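Local coordinates for protein acetylene hydratase Ahy (Pelobacter acetylenicus, PDB 2E7Z) that catalyses the hydration of acetylene to acetaldehyde, using a tungsten-bis(molybdopterin guanine dinucleotide) cofactor and a [4Fe-4S] cluster, at residues Ile25-Ile30 and Asn40-Lys45. Residues are numbered along the deposited sequence; the frame is centred on the assembly and turned at random.
Sequences IQTKSI and NSICMK. With SF4 (iron/sulfur cluster), chain D; MGD (2-amino-5,6-dimercapto-7-methyl-3,7,8a,9-tetrahydro-8-oxa-1,3,9,10-tetraaza-anthracen-4-one guanosine dinucleotide), chain F.
Ile42 lies between the strand 25-29 and the iron-sulfur cluster, its branches divided by residue: CD1 goes to Thr27 and Lys28, CG2 to Ser29. With CG1 anti to the backbone N (chi1 -162°) and the chain extended, CD1 reaches the main chain of Lys28, 3.6 Å from its carbonyl C, and also meets CB of Thr27, whose side chain it crosses at about a right angle. The second branch, CG2, settles beside Ser29, 3.7 Å from its N. On the cluster side, Ile42 CA lies 3.8 Å from S4, with CG1 also near it. Val15 of the neighbouring strand 14-19 also touches Ile42. Thr27 OG1 hydrogen-bonds the carbonyl of Ser46, while CB faces the CD1 methyl. Ser29 lies alongside the backbone before Ile42: its CB is 3.7 Å from Ser41 N, and its OG lies beside CA of Asn40. Two waters make the polar joints. One accepts from Asn40 N, donates to Ile30 O and hydrogen-bonds Ser29 OG at 3.0 Å; the other accepts from Ile30 N and donates to Ser41 O at 2.8 Å. Just beyond, Cys43, at the N-cap of helix 44-47, binds FE1 of the cluster through SG at 2.3 Å; Cys6, Cys9 and Cys13 are the other cluster ligands. Lys45 passes the cluster with CE near S3; its bent chain brings NZ within 2.9 Å of N19 of the pterin, and NZ hydrogen-bonds the carbonyl of Asp605. Cutting Ile42 back to an alanine would remove CD1 and CG2 and is likely to open a gap against Thr27, Lys28 and Ser29. The chemistry is thus apolar packing with water-mediated polar links, consistent with a loop that rests on the edge strand through Ile42 while the next residues serve cluster and pterin.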
loop_
_atom_site.group_PDB
_atom_site.type_symbol
_atom_site.label_atom_id
_atom_site.label_comp_id
_atom_site.label_asym_id
_atom_site.label_seq_id
_atom_site.Cartn_x
_atom_site.Cartn_y
_atom_site.Cartn_z
ATOM N N ILE A 25 -19.820 -3.297 21.245
ATOM C CA ILE A 25 -19.625 -4.368 20.281
ATOM C C ILE A 25 -18.411 -5.195 20.664
ATOM O O ILE A 25 -17.282 -4.674 20.724
ATOM C CB ILE A 25 -19.477 -3.835 18.829
ATOM C CG1 ILE A 25 -20.690 -2.968 18.482
ATOM C CG2 ILE A 25 -19.299 -5.008 17.869
ATOM C CD1 ILE A 25 -20.553 -2.198 17.177
ATOM N N GLN A 26 -18.636 -6.480 20.899
ATOM C CA GLN A 26 -17.560 -7.397 21.168
ATOM C C GLN A 26 -17.150 -8.077 19.869
ATOM O O GLN A 26 -17.992 -8.638 19.155
ATOM C CB GLN A 26 -18.000 -8.430 22.204
ATOM C CG GLN A 26 -17.013 -9.568 22.397
ATOM C CD GLN A 26 -17.591 -10.686 23.238
ATOM O OE1 GLN A 26 -17.198 -10.871 24.379
ATOM N NE2 GLN A 26 -18.554 -11.418 22.682
ATOM N N THR A 27 -15.857 -8.007 19.555
ATOM C CA THR A 27 -15.289 -8.693 18.395
ATOM C C THR A 27 -14.402 -9.851 18.847
ATOM O O THR A 27 -13.691 -9.737 19.857
ATOM C CB THR A 27 -14.455 -7.737 17.541
ATOM O OG1 THR A 27 -13.587 -6.986 18.401
ATOM C CG2 THR A 27 -15.358 -6.780 16.759
ATOM N N LYS A 28 -14.481 -10.969 18.132
ATOM C CA LYS A 28 -13.668 -12.150 18.432
ATOM C C LYS A 28 -13.313 -12.926 17.171
ATOM O O LYS A 28 -13.900 -12.701 16.109
ATOM C CB LYS A 28 -14.373 -13.052 19.446
ATOM C CG LYS A 28 -15.665 -13.667 18.964
ATOM C CD LYS A 28 -16.293 -14.537 20.058
ATOM C CE LYS A 28 -16.459 -13.770 21.369
ATOM N NZ LYS A 28 -17.256 -14.540 22.379
ATOM N N SER A 29 -12.327 -13.815 17.261
ATOM C CA SER A 29 -11.971 -14.639 16.129
ATOM C C SER A 29 -13.178 -15.479 15.745
ATOM O O SER A 29 -13.968 -15.896 16.607
ATOM C CB SER A 29 -10.732 -15.509 16.397
ATOM O OG SER A 29 -10.953 -16.396 17.470
ATOM N N ILE A 30 -13.365 -15.649 14.448
ATOM C CA ILE A 30 -14.530 -16.362 13.957
ATOM C C ILE A 30 -14.548 -17.787 14.526
ATOM O O ILE A 30 -13.559 -18.519 14.456
ATOM C CB ILE A 30 -14.603 -16.304 12.416
ATOM C CG1 ILE A 30 -15.966 -16.816 11.930
ATOM C CG2 ILE A 30 -13.430 -17.035 11.772
ATOM C CD1 ILE A 30 -16.373 -16.224 10.614
ATOM N N ASN A 40 -8.448 -18.519 15.256
ATOM C CA ASN A 40 -7.630 -17.677 16.142
ATOM C C ASN A 40 -6.985 -16.505 15.417
ATOM O O ASN A 40 -5.898 -16.041 15.799
ATOM C CB ASN A 40 -6.574 -18.536 16.854
ATOM C CG ASN A 40 -7.162 -19.830 17.370
ATOM O OD1 ASN A 40 -6.715 -20.930 17.014
ATOM N ND2 ASN A 40 -8.203 -19.709 18.179
ATOM N N SER A 41 -7.662 -16.022 14.377
ATOM C CA SER A 41 -7.172 -14.858 13.638
ATOM C C SER A 41 -7.910 -13.574 14.048
ATOM O O SER A 41 -8.847 -13.125 13.376
ATOM C CB SER A 41 -7.235 -15.102 12.129
ATOM O OG SER A 41 -6.449 -16.230 11.726
ATOM N N ILE A 42 -7.495 -13.008 15.176
ATOM C CA ILE A 42 -7.895 -11.664 15.573
ATOM C C ILE A 42 -6.776 -11.047 16.400
ATOM O O ILE A 42 -6.084 -11.770 17.131
ATOM C CB ILE A 42 -9.240 -11.637 16.335
ATOM C CG1 ILE A 42 -9.801 -10.211 16.317
ATOM C CG2 ILE A 42 -9.083 -12.183 17.772
ATOM C CD1 ILE A 42 -11.222 -10.058 16.801
ATOM N N CYS A 43 -6.579 -9.736 16.284
ATOM C CA CYS A 43 -5.503 -9.055 17.018
ATOM C C CYS A 43 -6.069 -7.950 17.898
ATOM O O CYS A 43 -7.270 -7.694 17.875
ATOM C CB CYS A 43 -4.473 -8.482 16.038
ATOM S SG CYS A 43 -5.065 -6.977 15.211
ATOM N N MET A 44 -5.210 -7.306 18.697
ATOM C CA MET A 44 -5.652 -6.273 19.615
ATOM C C MET A 44 -6.340 -5.112 18.895
ATOM O O MET A 44 -7.229 -4.504 19.453
ATOM C CB MET A 44 -4.506 -5.755 20.500
ATOM C CG MET A 44 -3.334 -5.200 19.697
ATOM S SD MET A 44 -2.045 -4.569 20.786
ATOM C CE MET A 44 -1.377 -6.057 21.531
ATOM N N LYS A 45 -5.930 -4.811 17.657
ATOM C CA LYS A 45 -6.537 -3.681 16.940
ATOM C C LYS A 45 -8.006 -3.951 16.670
ATOM O O LYS A 45 -8.837 -3.049 16.784
ATOM C CB LYS A 45 -5.790 -3.377 15.629
ATOM C CG LYS A 45 -4.331 -2.985 15.901
ATOM C CD LYS A 45 -3.545 -2.622 14.644
ATOM C CE LYS A 45 -3.408 -3.774 13.664
ATOM N NZ LYS A 45 -2.686 -4.944 14.247
HETATM FE FE1 SF4 D . -5.914 -7.592 13.160
HETATM FE FE2 SF4 D . -8.117 -6.884 11.789
HETATM FE FE3 SF4 D . -6.689 -9.059 11.038
HETATM FE FE4 SF4 D . -5.706 -6.598 10.636
HETATM S S1 SF4 D . -7.548 -7.432 9.634
HETATM S S2 SF4 D . -4.543 -8.425 11.482
HETATM S S3 SF4 D . -6.509 -5.453 12.479
HETATM S S4 SF4 D . -7.818 -8.807 13.038
HETATM P PB MGD F . 7.432 -3.703 9.017
HETATM O O1B MGD F . 6.826 -4.218 10.296
HETATM O O2B MGD F . 7.482 -2.219 8.795
HETATM O O3B MGD F . 6.668 -4.330 7.748
HETATM O O3A MGD F . 4.558 -5.493 7.129
HETATM P PA MGD F . 6.078 -5.806 7.523
HETATM O O1A MGD F . 6.777 -6.303 6.284
HETATM O O2A MGD F . 6.064 -6.685 8.760
HETATM O "O5'" MGD F . 8.931 -4.284 8.902
HETATM C "C5'" MGD F . 9.077 -5.681 9.071
HETATM C "C4'" MGD F . 10.530 -6.066 8.861
HETATM O "O4'" MGD F . 10.994 -5.554 7.607
HETATM C "C3'" MGD F . 11.423 -5.475 9.949
HETATM O "O3'" MGD F . 11.907 -6.532 10.779
HETATM C "C2'" MGD F . 12.549 -4.801 9.198
HETATM O "O2'" MGD F . 13.849 -5.079 9.716
HETATM C "C1'" MGD F . 12.386 -5.390 7.802
HETATM N N9 MGD F . 13.029 -4.587 6.744
HETATM C C8 MGD F . 13.145 -3.248 6.671
HETATM N N7 MGD F . 13.798 -2.857 5.546
HETATM C C5 MGD F . 14.135 -3.995 4.891
HETATM C C6 MGD F . 14.839 -4.343 3.638
HETATM O O6 MGD F . 15.340 -3.452 2.919
HETATM N N1 MGD F . 14.943 -5.641 3.315
HETATM C C2 MGD F . 14.436 -6.634 4.074
HETATM N N2 MGD F . 14.577 -7.916 3.661
HETATM N N3 MGD F . 13.772 -6.385 5.238
HETATM C C4 MGD F . 13.607 -5.122 5.673
HETATM C C10 MGD F . 4.124 -4.401 6.321
HETATM C C11 MGD F . 2.603 -4.490 6.406
HETATM O O11 MGD F . 2.214 -4.562 7.787
HETATM C C12 MGD F . 1.892 -3.351 5.705
HETATM S S12 MGD F . 2.529 -2.684 4.283
HETATM C C13 MGD F . 0.744 -2.846 6.187
HETATM S S13 MGD F . -0.181 -1.689 5.345
HETATM C C14 MGD F . 0.229 -3.254 7.529
HETATM N N15 MGD F . 0.584 -2.261 8.534
HETATM C C16 MGD F . 0.434 -2.604 9.832
HETATM C C17 MGD F . 0.370 -1.620 10.935
HETATM O O17 MGD F . 0.467 -0.391 10.712
HETATM N N18 MGD F . 0.219 -2.091 12.187
HETATM C C19 MGD F . 0.135 -3.409 12.471
HETATM N N19 MGD F . -0.028 -3.786 13.756
HETATM N N20 MGD F . 0.194 -4.369 11.512
HETATM C C21 MGD F . 0.343 -4.027 10.216
HETATM N N22 MGD F . 0.412 -4.975 9.267
HETATM C C23 MGD F . 0.797 -4.627 7.914
HETATM O O HOH W 1 -11.089 -18.823 15.778
HETATM O O HOH W 2 -11.250 -14.365 12.873
#